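Local coordinates for Slr0280 protein (Synechocystis sp., PDB 5H3K) that is of unknown function but carries a phosphodiester glycosidase (NAGPA) family domain and may therefore act on glycosidic phosphodiester bonds, at residues M146-V156 with V168-F176; M86-L94 with Q101-G109. All coordinates share one frame; numbering follows the deposited sequence.

How the contacts relate
Reading from the N terminus, contact 2 comes first: residues 86-94, the end of a helix and a short strand, turn back after a six-residue loop to meet residues 101-109. The chain then runs on through several strands before contact 1 opens at residues 146-156, which pair with 168-176 across a beta hairpin. The two closures are therefore in series and neither encloses the other. They still meet in space, their centres about 16 Å apart. The ring of Phe176 lies against that of Trp106, and Phe107 packs on Pro174 and Leu171. Together they tie the mixed sheet holding strand 101-105 to the four-strand sheet built on strands 153-161 and 164-171.

Contact 1 of 2, residues M146-V156 with V168-F176; sequences MPNTNAQILTV and VLELSQPAF
The antiparallel beta hairpin of strands 153-161 and 164-171 brings Leu154 N to Glu170 O at 2.7 Å and sets Ile153 across from Leu171 and Val156 across from Leu169, both non-hydrogen-bonded pairs. At the open end of the hairpin the strands give way to loops, and side-chain hydroxyls join the backbone bonding. Ser172 and Gln152 hold each other twice: Ser172 N donates to Gln152 O, and Gln152 N donates to Ser172 OG at 2.9 Å. With OG between its own backbone N and carbonyl carbon (chi1 65°), Ser172 turns the hydroxyl back to that amide. The same hydroxyl donates to a water that also bridges Asn150 O and Gln152 OE1.

On the face carrying Ile153, Leu169 and Leu171, the side chains of Ile153 and Leu171 run side by side, CG1 against CD2 at 3.7 Å, and Val156 lies likewise along Leu169. This apolar face carries on to strand 185-190, where Leu169 touches Ile190. Glu170 and Thr155 are on the other face, with Glu170 CB near Thr155 OG1.

Farther along, Ala151 CB packs on Ala175 CB at 3.8 Å. Residues of the incoming loop gather round the Phe176 ring: Thr149 CG2 sits over one face, Pro147 O approaches the edge near the ring plane, and Met146 CE comes within 3.9 Å of Phe176 CZ. Thr149 OG1 donates to Pro174 O at 2.8 Å, in the plane of that carbonyl, and accepts from a water that in turn takes the Phe176 N-H.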
ATOM      1  N   MET A 146       6.216 -26.590  -5.437  1.00 13.06           N
ATOM      2  CA  MET A 146       7.593 -26.349  -5.844  1.00 17.32           C
ATOM      3  C   MET A 146       8.414 -27.633  -5.722  1.00 18.83           C
ATOM      4  O   MET A 146       8.163 -28.462  -4.842  1.00 19.68           O
ATOM      5  CB  MET A 146       8.219 -25.212  -5.028  1.00 15.61           C
ATOM      6  CG  MET A 146       7.456 -23.891  -5.118  1.00 17.34           C
ATOM      7  SD  MET A 146       7.276 -23.297  -6.819  1.00 19.11           S
ATOM      8  CE  MET A 146       8.994 -23.082  -7.263  1.00 18.97           C
ATOM      9  N   PRO A 147       9.398 -27.806  -6.611  1.00 18.75           N
ATOM     10  CA  PRO A 147      10.114 -29.081  -6.637  1.00 20.44           C
ATOM     11  C   PRO A 147      11.091 -29.196  -5.477  1.00 17.75           C
ATOM     12  O   PRO A 147      11.539 -28.184  -4.932  1.00 17.42           O
ATOM     13  CB  PRO A 147      10.872 -29.023  -7.967  1.00 22.59           C
ATOM     14  CG  PRO A 147      11.112 -27.551  -8.200  1.00 22.69           C
ATOM     15  CD  PRO A 147       9.926 -26.840  -7.597  1.00 18.08           C
ATOM     16  N   ASN A 148      11.409 -30.430  -5.108  1.00 18.68           N
ATOM     17  CA  ASN A 148      12.437 -30.707  -4.113  1.00 17.18           C
ATOM     18  C   ASN A 148      13.832 -30.512  -4.722  1.00 19.42           C
ATOM     19  O   ASN A 148      14.196 -31.182  -5.685  1.00 19.35           O
ATOM     20  CB  ASN A 148      12.263 -32.144  -3.614  1.00 23.12           C
ATOM     21  CG  ASN A 148      13.017 -32.423  -2.327  1.00 30.83           C
ATOM     22  OD1 ASN A 148      13.618 -31.526  -1.726  1.00 31.22           O
ATOM     23  ND2 ASN A 148      12.989 -33.683  -1.896  1.00 32.44           N
ATOM     24  N   THR A 149      14.614 -29.579  -4.193  1.00 14.93           N
ATOM     25  CA  THR A 149      15.961 -29.403  -4.716  1.00 17.02           C
ATOM     26  C   THR A 149      16.995 -30.294  -4.019  1.00 17.61           C
ATOM     27  O   THR A 149      18.161 -30.322  -4.426  1.00 18.03           O
ATOM     28  CB  THR A 149      16.419 -27.943  -4.634  1.00 16.34           C
ATOM     29  OG1 THR A 149      16.667 -27.606  -3.265  1.00 14.52           O
ATOM     30  CG2 THR A 149      15.354 -27.014  -5.228  1.00 15.83           C
ATOM     31  N   ASN A 150      16.573 -30.998  -2.969  1.00 17.19           N
ATOM     32  CA  ASN A 150      17.447 -31.912  -2.213  1.00 16.60           C
ATOM     33  C   ASN A 150      18.707 -31.256  -1.655  1.00 18.65           C
ATOM     34  O   ASN A 150      19.770 -31.880  -1.615  1.00 18.29           O
ATOM     35  CB  ASN A 150      17.850 -33.132  -3.052  1.00 19.81           C
ATOM     36  CG  ASN A 150      16.664 -33.990  -3.455  1.00 25.12           C
ATOM     37  OD1 ASN A 150      16.467 -34.281  -4.641  1.00 28.23           O
ATOM     38  ND2 ASN A 150      15.878 -34.413  -2.473  1.00 26.23           N
ATOM     39  N   ALA A 151      18.584 -30.001  -1.223  1.00 15.04           N
ATOM     40  CA  ALA A 151      19.725 -29.237  -0.708  1.00 12.51           C
ATOM     41  C   ALA A 151      19.960 -29.529   0.765  1.00 14.42           C
ATOM     42  O   ALA A 151      19.012 -29.733   1.525  1.00 10.88           O
ATOM     43  CB  ALA A 151      19.507 -27.731  -0.913  1.00 11.25           C
ATOM     44  N   GLN A 152      21.231 -29.538   1.155  1.00 14.45           N
ATOM     45  CA  GLN A 152      21.624 -29.671   2.545  1.00 13.51           C
ATOM     46  C   GLN A 152      22.630 -28.590   2.872  1.00 13.58           C
ATOM     47  O   GLN A 152      23.448 -28.222   2.021  1.00 14.84           O
ATOM     48  CB  GLN A 152      22.280 -31.032   2.783  1.00 17.13           C
ATOM     49  CG  GLN A 152      21.540 -32.204   2.195  1.00 19.27           C
ATOM     50  CD  GLN A 152      22.363 -33.484   2.263  1.00 30.13           C
ATOM     51  OE1 GLN A 152      22.897 -33.950   1.254  1.00 32.13           O
ATOM     52  NE2 GLN A 152      22.478 -34.050   3.459  1.00 33.85           N
ATOM     53  N   ILE A 153      22.582 -28.091   4.104  1.00  9.41           N
ATOM     54  CA  ILE A 153      23.555 -27.125   4.571  1.00  9.65           C
ATOM     55  C   ILE A 153      24.787 -27.872   5.060  1.00 13.36           C
ATOM     56  O   ILE A 153      24.697 -28.674   5.984  1.00 16.66           O
ATOM     57  CB  ILE A 153      22.980 -26.264   5.709  1.00 12.47           C
ATOM     58  CG1 ILE A 153      21.709 -25.551   5.236  1.00 11.82           C
ATOM     59  CG2 ILE A 153      24.027 -25.263   6.198  1.00 12.77           C
ATOM     60  CD1 ILE A 153      20.993 -24.779   6.348  1.00 15.73           C
ATOM     61  N   LEU A 154      25.936 -27.617   4.438  1.00 12.54           N
ATOM     62  CA  LEU A 154      27.151 -28.381   4.747  1.00 14.32           C
ATOM     63  C   LEU A 154      28.003 -27.726   5.833  1.00 15.38           C
ATOM     64  O   LEU A 154      28.510 -28.405   6.726  1.00 16.02           O
ATOM     65  CB  LEU A 154      27.970 -28.598   3.471  1.00 15.77           C
ATOM     66  CG  LEU A 154      27.166 -29.228   2.328  1.00 14.09           C
ATOM     67  CD1 LEU A 154      27.960 -29.237   1.024  1.00 16.20           C
ATOM     68  CD2 LEU A 154      26.705 -30.632   2.703  1.00 19.49           C
ATOM     69  N   THR A 155      28.170 -26.409   5.754  1.00 16.38           N
ATOM     70  CA  THR A 155      28.887 -25.666   6.787  1.00 16.98           C
ATOM     71  C   THR A 155      28.228 -24.310   7.020  1.00 16.73           C
ATOM     72  O   THR A 155      27.518 -23.801   6.152  1.00 13.04           O
ATOM     73  CB  THR A 155      30.367 -25.419   6.406  1.00 19.95           C
ATOM     74  OG1 THR A 155      30.424 -24.681   5.182  1.00 18.10           O
ATOM     75  CG2 THR A 155      31.125 -26.730   6.230  1.00 21.02           C
ATOM     76  N   VAL A 156      28.475 -23.734   8.191  1.00 13.92           N
ATOM     77  CA  VAL A 156      28.070 -22.369   8.485  1.00 14.20           C
ATOM     78  C   VAL A 156      29.302 -21.632   8.997  1.00 17.77           C
ATOM     79  O   VAL A 156      29.927 -22.070   9.963  1.00 20.80           O
ATOM     80  CB  VAL A 156      26.941 -22.313   9.536  1.00 14.69           C
ATOM     81  CG1 VAL A 156      26.536 -20.873   9.798  1.00 17.02           C
ATOM     82  CG2 VAL A 156      25.742 -23.115   9.080  1.00 14.75           C
ATOM     83  N   VAL A 168      27.868 -17.231   6.074  1.00 11.54           N
ATOM     84  CA  VAL A 168      27.836 -17.980   4.825  1.00 11.18           C
ATOM     85  C   VAL A 168      27.366 -19.407   5.072  1.00 14.66           C
ATOM     86  O   VAL A 168      27.947 -20.129   5.890  1.00 14.16           O
ATOM     87  CB  VAL A 168      29.225 -17.996   4.140  1.00 13.86           C
ATOM     88  CG1 VAL A 168      29.210 -18.894   2.907  1.00 16.21           C
ATOM     89  CG2 VAL A 168      29.659 -16.579   3.774  1.00 17.12           C
ATOM     90  N   LEU A 169      26.293 -19.806   4.394  1.00  7.87           N
ATOM     91  CA  LEU A 169      25.863 -21.197   4.430  1.00 11.11           C
ATOM     92  C   LEU A 169      26.318 -21.879   3.148  1.00 13.03           C
ATOM     93  O   LEU A 169      25.809 -21.554   2.072  1.00 12.38           O
ATOM     94  CB  LEU A 169      24.341 -21.302   4.504  1.00 10.85           C
ATOM     95  CG  LEU A 169      23.578 -21.077   5.803  1.00 18.74           C
ATOM     96  CD1 LEU A 169      24.245 -20.080   6.702  1.00 16.02           C
ATOM     97  CD2 LEU A 169      22.201 -20.580   5.441  1.00 19.07           C
ATOM     98  N   GLU A 170      27.261 -22.820   3.251  1.00 11.91           N
ATOM     99  CA  GLU A 170      27.603 -23.657   2.099  1.00 12.23           C
ATOM    100  C   GLU A 170      26.538 -24.731   1.909  1.00 14.26           C
ATOM    101  O   GLU A 170      26.136 -25.402   2.866  1.00 13.71           O
ATOM    102  CB  GLU A 170      28.992 -24.301   2.241  1.00 13.77           C
ATOM    103  CG  GLU A 170      29.322 -25.233   1.057  1.00 18.06           C
ATOM    104  CD  GLU A 170      30.753 -25.750   1.060  1.00 25.93           C
ATOM    105  OE1 GLU A 170      31.629 -25.092   1.666  1.00 27.80           O
ATOM    106  OE2 GLU A 170      31.003 -26.810   0.441  1.00 25.18           O
ATOM    107  N   LEU A 171      26.057 -24.874   0.676  1.00 12.30           N
ATOM    108  CA  LEU A 171      24.944 -25.771   0.386  1.00  9.51           C
ATOM    109  C   LEU A 171      25.345 -26.840  -0.623  1.00 11.32           C
ATOM    110  O   LEU A 171      26.218 -26.611  -1.455  1.00 11.15           O
ATOM    111  CB  LEU A 171      23.787 -24.971  -0.203  1.00 13.16           C
ATOM    112  CG  LEU A 171      23.310 -23.779   0.625  1.00 13.89           C
ATOM    113  CD1 LEU A 171      22.275 -22.978  -0.165  1.00 12.44           C
ATOM    114  CD2 LEU A 171      22.731 -24.287   1.938  1.00 12.39           C
ATOM    115  N   SER A 172      24.678 -27.993  -0.579  1.00  9.79           N
ATOM    116  CA  SER A 172      24.946 -29.062  -1.543  1.00 14.56           C
ATOM    117  C   SER A 172      24.258 -28.818  -2.887  1.00 17.51           C
ATOM    118  O   SER A 172      24.720 -29.298  -3.930  1.00 13.98           O
ATOM    119  CB  SER A 172      24.501 -30.406  -0.984  1.00 13.93           C
ATOM    120  OG  SER A 172      23.101 -30.432  -0.815  1.00 11.71           O
ATOM    121  N   GLN A 173      23.142 -28.089  -2.854  1.00 13.14           N
ATOM    122  CA  GLN A 173      22.347 -27.794  -4.044  1.00 16.61           C
ATOM    123  C   GLN A 173      21.725 -26.416  -3.850  1.00 15.79           C
ATOM    124  O   GLN A 173      21.666 -25.915  -2.715  1.00 11.83           O
ATOM    125  CB  GLN A 173      21.223 -28.826  -4.224  1.00 12.11           C
ATOM    126  CG  GLN A 173      21.683 -30.275  -4.403  1.00 14.14           C
ATOM    127  CD  GLN A 173      22.396 -30.497  -5.727  1.00 16.46           C
ATOM    128  OE1 GLN A 173      22.152 -29.776  -6.697  1.00 17.05           O
ATOM    129  NE2 GLN A 173      23.271 -31.499  -5.775  1.00 15.70           N
ATOM    130  N   PRO A 174      21.259 -25.798  -4.944  1.00 15.89           N
ATOM    131  CA  PRO A 174      20.491 -24.555  -4.803  1.00 13.46           C
ATOM    132  C   PRO A 174      19.291 -24.783  -3.895  1.00 12.84           C
ATOM    133  O   PRO A 174      18.780 -25.910  -3.810  1.00 13.07           O
ATOM    134  CB  PRO A 174      20.016 -24.279  -6.229  1.00 11.22           C
ATOM    135  CG  PRO A 174      21.076 -24.893  -7.096  1.00 16.74           C
ATOM    136  CD  PRO A 174      21.463 -26.169  -6.357  1.00 15.64           C
ATOM    137  N   ALA A 175      18.846 -23.731  -3.219  1.00 11.87           N
ATOM    138  CA  ALA A 175      17.743 -23.865  -2.284  1.00 11.29           C
ATOM    139  C   ALA A 175      16.873 -22.618  -2.299  1.00 11.16           C
ATOM    140  O   ALA A 175      17.382 -21.505  -2.361  1.00 10.24           O
ATOM    141  CB  ALA A 175      18.274 -24.128  -0.873  1.00 11.77           C
ATOM    142  N   PHE A 176      15.561 -22.808  -2.261  1.00  9.20           N
ATOM    143  CA  PHE A 176      14.654 -21.677  -2.121  1.00  9.95           C
ATOM    144  C   PHE A 176      14.807 -21.079  -0.727  1.00 12.33           C
ATOM    145  O   PHE A 176      15.040 -21.802   0.244  1.00 13.74           O
ATOM    146  CB  PHE A 176      13.224 -22.140  -2.327  1.00 10.87           C
ATOM    147  CG  PHE A 176      12.991 -22.796  -3.655  1.00 11.11           C
ATOM    148  CD1 PHE A 176      13.476 -22.215  -4.818  1.00 14.66           C
ATOM    149  CD2 PHE A 176      12.312 -24.001  -3.739  1.00 16.30           C
ATOM    150  CE1 PHE A 176      13.263 -22.811  -6.058  1.00 14.21           C
ATOM    151  CE2 PHE A 176      12.089 -24.609  -4.980  1.00 20.40           C
ATOM    152  CZ  PHE A 176      12.568 -24.011  -6.137  1.00 15.27           C
TER
HETATM  153  O   HOH W   1      14.958 -25.605  -1.926  1.00 12.91           O
HETATM  154  O   HOH W   2      22.307 -32.952  -1.070  1.00 16.77           O
HETATM  155  O   HOH W   3      30.013 -21.772   5.101  1.00 15.40           O

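Contact 2 of 2, residues M86-L94 with Q101-G109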
ATOM      1  N   MET A  86      10.834 -13.331  -6.157  1.00  9.83           N
ATOM      2  CA  MET A  86      11.933 -12.660  -5.487  1.00  9.98           C
ATOM      3  C   MET A  86      11.885 -12.923  -3.988  1.00 12.73           C
ATOM      4  O   MET A  86      12.900 -13.269  -3.371  1.00 11.55           O
ATOM      5  CB  MET A  86      11.873 -11.157  -5.761  1.00  8.94           C
ATOM      6  CG  MET A  86      13.044 -10.381  -5.170  1.00 12.43           C
ATOM      7  SD  MET A  86      12.946  -8.608  -5.498  1.00 15.65           S
ATOM      8  CE  MET A  86      11.497  -8.170  -4.515  1.00 20.67           C
ATOM      9  N   GLN A  87      10.695 -12.800  -3.408  1.00  9.85           N
ATOM     10  CA  GLN A  87      10.572 -12.833  -1.957  1.00 10.52           C
ATOM     11  C   GLN A  87      10.449 -14.210  -1.352  1.00 10.88           C
ATOM     12  O   GLN A  87      10.819 -14.407  -0.199  1.00 13.23           O
ATOM     13  CB  GLN A  87       9.418 -11.946  -1.500  1.00  7.78           C
ATOM     14  CG  GLN A  87       9.795 -10.490  -1.586  1.00 12.93           C
ATOM     15  CD  GLN A  87       8.703  -9.582  -1.128  1.00 18.47           C
ATOM     16  OE1 GLN A  87       8.003  -9.860  -0.148  1.00 23.92           O
ATOM     17  NE2 GLN A  87       8.539  -8.479  -1.834  1.00 19.64           N
ATOM     18  N   PHE A  88       9.941 -15.162  -2.120  1.00 11.23           N
ATOM     19  CA  PHE A  88       9.686 -16.489  -1.574  1.00  9.71           C
ATOM     20  C   PHE A  88      10.575 -17.589  -2.143  1.00 10.91           C
ATOM     21  O   PHE A  88      10.679 -18.666  -1.554  1.00 13.82           O
ATOM     22  CB  PHE A  88       8.201 -16.826  -1.703  1.00  9.05           C
ATOM     23  CG  PHE A  88       7.319 -15.979  -0.814  1.00  9.93           C
ATOM     24  CD1 PHE A  88       7.063 -16.356   0.500  1.00 13.14           C
ATOM     25  CD2 PHE A  88       6.756 -14.804  -1.289  1.00  9.43           C
ATOM     26  CE1 PHE A  88       6.245 -15.582   1.316  1.00 15.51           C
ATOM     27  CE2 PHE A  88       5.945 -14.025  -0.484  1.00 12.16           C
ATOM     28  CZ  PHE A  88       5.689 -14.412   0.827  1.00 13.06           C
ATOM     29  N   LEU A  89      11.235 -17.321  -3.267  1.00 10.76           N
ATOM     30  CA  LEU A  89      12.230 -18.257  -3.798  1.00 11.59           C
ATOM     31  C   LEU A  89      13.653 -17.749  -3.583  1.00 11.45           C
ATOM     32  O   LEU A  89      14.588 -18.546  -3.496  1.00 11.65           O
ATOM     33  CB  LEU A  89      12.013 -18.542  -5.282  1.00 13.32           C
ATOM     34  CG  LEU A  89      10.648 -19.041  -5.742  1.00 15.83           C
ATOM     35  CD1 LEU A  89      10.760 -19.566  -7.158  1.00 17.57           C
ATOM     36  CD2 LEU A  89      10.100 -20.106  -4.799  1.00 20.74           C
ATOM     37  N   GLY A  90      13.814 -16.428  -3.509  1.00  8.32           N
ATOM     38  CA  GLY A  90      15.120 -15.809  -3.382  1.00  9.49           C
ATOM     39  C   GLY A  90      15.785 -15.420  -4.696  1.00 13.40           C
ATOM     40  O   GLY A  90      16.997 -15.226  -4.735  1.00 12.68           O
ATOM     41  N   LEU A  91      15.009 -15.292  -5.770  1.00 10.14           N
ATOM     42  CA  LEU A  91      15.572 -14.812  -7.037  1.00 11.81           C
ATOM     43  C   LEU A  91      16.024 -13.363  -6.923  1.00 13.51           C
ATOM     44  O   LEU A  91      15.252 -12.506  -6.498  1.00 15.39           O
ATOM     45  CB  LEU A  91      14.545 -14.876  -8.167  1.00 12.15           C
ATOM     46  CG  LEU A  91      13.856 -16.170  -8.577  1.00 15.74           C
ATOM     47  CD1 LEU A  91      13.217 -15.991  -9.960  1.00 14.65           C
ATOM     48  CD2 LEU A  91      14.792 -17.370  -8.552  1.00 17.14           C
ATOM     49  N   ASP A  92      17.263 -13.076  -7.305  1.00  9.91           N
ATOM     50  CA  ASP A  92      17.728 -11.690  -7.351  1.00 13.01           C
ATOM     51  C   ASP A  92      17.292 -11.136  -8.701  1.00 14.43           C
ATOM     52  O   ASP A  92      17.744 -11.617  -9.738  1.00 13.67           O
ATOM     53  CB  ASP A  92      19.256 -11.633  -7.206  1.00 16.97           C
ATOM     54  CG  ASP A  92      19.803 -10.203  -7.061  1.00 25.44           C
ATOM     55  OD1 ASP A  92      19.013  -9.240  -6.896  1.00 22.66           O
ATOM     56  OD2 ASP A  92      21.049 -10.045  -7.088  1.00 27.16           O
ATOM     57  N   LEU A  93      16.378 -10.167  -8.692  1.00 11.65           N
ATOM     58  CA  LEU A  93      15.949  -9.504  -9.931  1.00 12.03           C
ATOM     59  C   LEU A  93      16.918  -8.376 -10.278  1.00 12.48           C
ATOM     60  O   LEU A  93      16.985  -7.369  -9.568  1.00 12.43           O
ATOM     61  CB  LEU A  93      14.529  -8.940  -9.802  1.00 11.28           C
ATOM     62  CG  LEU A  93      13.453  -9.911  -9.301  1.00 11.50           C
ATOM     63  CD1 LEU A  93      12.074  -9.288  -9.365  1.00 10.06           C
ATOM     64  CD2 LEU A  93      13.483 -11.199 -10.090  1.00 10.54           C
ATOM     65  N   LEU A  94      17.665  -8.548 -11.368  1.00 12.50           N
ATOM     66  CA  LEU A  94      18.651  -7.559 -11.794  1.00 12.56           C
ATOM     67  C   LEU A  94      18.020  -6.478 -12.679  1.00 10.07           C
ATOM     68  O   LEU A  94      16.984  -6.718 -13.314  1.00 12.21           O
ATOM     69  CB  LEU A  94      19.781  -8.254 -12.565  1.00 14.71           C
ATOM     70  CG  LEU A  94      20.323  -9.526 -11.921  1.00 18.37           C
ATOM     71  CD1 LEU A  94      21.424 -10.144 -12.789  1.00 24.82           C
ATOM     72  CD2 LEU A  94      20.835  -9.232 -10.534  1.00 17.14           C
ATOM     73  N   GLN A 101      11.569  -8.804 -20.438  1.00 14.75           N
ATOM     74  CA  GLN A 101      12.801  -9.535 -20.119  1.00 15.85           C
ATOM     75  C   GLN A 101      13.199  -9.288 -18.671  1.00 14.85           C
ATOM     76  O   GLN A 101      13.126  -8.158 -18.191  1.00 13.41           O
ATOM     77  CB  GLN A 101      13.950  -9.038 -20.996  1.00 19.49           C
ATOM     78  CG  GLN A 101      13.720  -9.194 -22.481  1.00 25.65           C
ATOM     79  CD  GLN A 101      13.645 -10.647 -22.895  1.00 33.05           C
ATOM     80  OE1 GLN A 101      12.577 -11.266 -22.850  1.00 32.61           O
ATOM     81  NE2 GLN A 101      14.786 -11.210 -23.290  1.00 34.53           N
ATOM     82  N   GLN A 102      13.640 -10.331 -17.975  1.00 10.65           N
ATOM     83  CA  GLN A 102      14.067 -10.165 -16.589  1.00 11.58           C
ATOM     84  C   GLN A 102      15.309 -10.990 -16.309  1.00 11.44           C
ATOM     85  O   GLN A 102      15.206 -12.192 -16.104  1.00 13.99           O
ATOM     86  CB  GLN A 102      12.953 -10.594 -15.629  1.00 11.01           C
ATOM     87  CG  GLN A 102      13.310 -10.327 -14.172  1.00 10.78           C
ATOM     88  CD  GLN A 102      13.749  -8.894 -13.956  1.00  9.25           C
ATOM     89  OE1 GLN A 102      12.968  -7.966 -14.142  1.00  8.78           O
ATOM     90  NE2 GLN A 102      15.005  -8.702 -13.561  1.00 10.23           N
ATOM     91  N   PRO A 103      16.484 -10.353 -16.328  1.00 12.20           N
ATOM     92  CA  PRO A 103      17.706 -11.031 -15.877  1.00 13.57           C
ATOM     93  C   PRO A 103      17.685 -11.300 -14.368  1.00 15.39           C
ATOM     94  O   PRO A 103      17.252 -10.453 -13.573  1.00 11.18           O
ATOM     95  CB  PRO A 103      18.823 -10.050 -16.244  1.00 17.31           C
ATOM     96  CG  PRO A 103      18.142  -8.719 -16.458  1.00 19.28           C
ATOM     97  CD  PRO A 103      16.751  -9.030 -16.921  1.00 13.06           C
ATOM     98  N   VAL A 104      18.137 -12.488 -13.980  1.00 13.87           N
ATOM     99  CA  VAL A 104      18.078 -12.911 -12.583  1.00 14.53           C
ATOM    100  C   VAL A 104      19.373 -13.613 -12.187  1.00 18.62           C
ATOM    101  O   VAL A 104      20.115 -14.091 -13.049  1.00 18.49           O
ATOM    102  CB  VAL A 104      16.873 -13.858 -12.301  1.00 14.74           C
ATOM    103  CG1 VAL A 104      15.521 -13.167 -12.592  1.00 12.08           C
ATOM    104  CG2 VAL A 104      16.997 -15.163 -13.097  1.00 12.22           C
ATOM    105  N   GLN A 105      19.651 -13.648 -10.886  1.00 15.14           N
ATOM    106  CA  GLN A 105      20.718 -14.483 -10.342  1.00 20.37           C
ATOM    107  C   GLN A 105      20.138 -15.367  -9.249  1.00 19.62           C
ATOM    108  O   GLN A 105      19.455 -14.881  -8.346  1.00 18.39           O
ATOM    109  CB  GLN A 105      21.869 -13.634  -9.786  1.00 21.26           C
ATOM    110  CG  GLN A 105      22.837 -13.102 -10.840  1.00 30.83           C
ATOM    111  CD  GLN A 105      23.742 -14.189 -11.435  1.00 37.53           C
ATOM    112  OE1 GLN A 105      23.266 -15.223 -11.914  1.00 37.88           O
ATOM    113  NE2 GLN A 105      25.054 -13.952 -11.407  1.00 37.69           N
ATOM    114  N   TRP A 106      20.386 -16.667  -9.351  1.00 17.40           N
ATOM    115  CA  TRP A 106      19.915 -17.618  -8.350  1.00 17.71           C
ATOM    116  C   TRP A 106      20.753 -18.891  -8.450  1.00 19.28           C
ATOM    117  O   TRP A 106      20.444 -19.799  -9.235  1.00 19.88           O
ATOM    118  CB  TRP A 106      18.413 -17.921  -8.526  1.00 15.74           C
ATOM    119  CG  TRP A 106      17.839 -18.771  -7.418  1.00 16.68           C
ATOM    120  CD1 TRP A 106      17.543 -18.374  -6.143  1.00 18.07           C
ATOM    121  CD2 TRP A 106      17.501 -20.166  -7.493  1.00 13.70           C
ATOM    122  NE1 TRP A 106      17.047 -19.440  -5.421  1.00 16.89           N
ATOM    123  CE2 TRP A 106      17.013 -20.540  -6.227  1.00 15.30           C
ATOM    124  CE3 TRP A 106      17.572 -21.122  -8.505  1.00 16.21           C
ATOM    125  CZ2 TRP A 106      16.592 -21.843  -5.958  1.00 15.60           C
ATOM    126  CZ3 TRP A 106      17.149 -22.415  -8.230  1.00 15.46           C
ATOM    127  CH2 TRP A 106      16.668 -22.763  -6.969  1.00 18.94           C
ATOM    128  N   PHE A 107      21.815 -18.937  -7.648  1.00 16.96           N
ATOM    129  CA  PHE A 107      22.782 -20.028  -7.681  1.00 17.12           C
ATOM    130  C   PHE A 107      23.241 -20.286  -9.118  1.00 18.37           C
ATOM    131  O   PHE A 107      23.227 -21.417  -9.599  1.00 20.50           O
ATOM    132  CB  PHE A 107      22.191 -21.282  -7.050  1.00 13.57           C
ATOM    133  CG  PHE A 107      21.834 -21.114  -5.590  1.00 13.60           C
ATOM    134  CD1 PHE A 107      22.815 -21.171  -4.612  1.00 14.51           C
ATOM    135  CD2 PHE A 107      20.521 -20.897  -5.202  1.00 15.90           C
ATOM    136  CE1 PHE A 107      22.497 -21.022  -3.266  1.00 13.32           C
ATOM    137  CE2 PHE A 107      20.193 -20.741  -3.857  1.00 13.89           C
ATOM    138  CZ  PHE A 107      21.184 -20.807  -2.892  1.00 11.37           C
ATOM    139  N   SER A 108      23.640 -19.214  -9.788  1.00 23.10           N
ATOM    140  CA  SER A 108      24.081 -19.284 -11.173  1.00 25.25           C
ATOM    141  C   SER A 108      25.413 -18.562 -11.382  1.00 25.08           C
ATOM    142  O   SER A 108      25.630 -17.474 -10.846  1.00 33.61           O
ATOM    143  CB  SER A 108      22.995 -18.716 -12.096  1.00 28.21           C
ATOM    144  OG  SER A 108      22.344 -17.592 -11.524  1.00 26.79           O
ATOM    145  N   GLY A 109      26.313 -19.171 -12.148  1.00 33.00           N
ATOM    146  CA  GLY A 109      27.545 -18.494 -12.523  1.00 35.35           C
ATOM    147  C   GLY A 109      27.260 -17.379 -13.518  1.00 38.68           C
ATOM    148  O   GLY A 109      27.798 -16.269 -13.411  1.00 39.22           O
TER
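Asp92 and Gln105 form a hydrogen-bonded antiparallel pair, each backbone N-H donating to the other's carbonyl at 3.0 Å (N to O), and Leu93 faces Val104 in the next, non-hydrogen-bonded pair of this short beta hairpin. The tightly packed side is the one bearing Leu91, Leu93, Val104 and Trp106. Leu93 and Val104 lie side by side, CD2 to CG1 at 3.8 Å. Leu91 CD2 sits over the five-membered ring of Trp106, 3.9 Å from its centroid, in a CH-pi contact. The indole swings to this place because its CG stands opposite the backbone N (chi1 -173°); its NE1 makes a weak, bent bond to Leu89 O, while Gly90 O comes up to the ring edge at CD1.

Past the Leu93-Val104 pair, the bent side chain of Gln102 (chi2 52°) folds its NE2 between two carbonyls. Gln102 NE2 donates to Leu94 O at 2.8 Å, in the carbonyl plane and on a lone pair, and also to Pro103 O, both acceptors lying close to its amide plane. Pro103 O also takes the N-H of Leu94, the two donors coming from opposite faces of its plane. A leucine in place of Gln102 would probably leave Leu94 O without this donor and Pro103 O with the N-H of Leu94 as its one remaining partner of the two.

The other side is looser and partly exposed: Asp92 CB meets Gln105 CB there at 4.2 Å, and Leu94 CD1 reaches over to Gln105 CG. Among its neighbours, strand 112-119 pairs with 101-105 in the same sheet, with Leu114 on Val104, while Trp281 of strand 279-288, in another sheet, packs on Leu93, and helix 82-89 leads into the hairpin through Gly90.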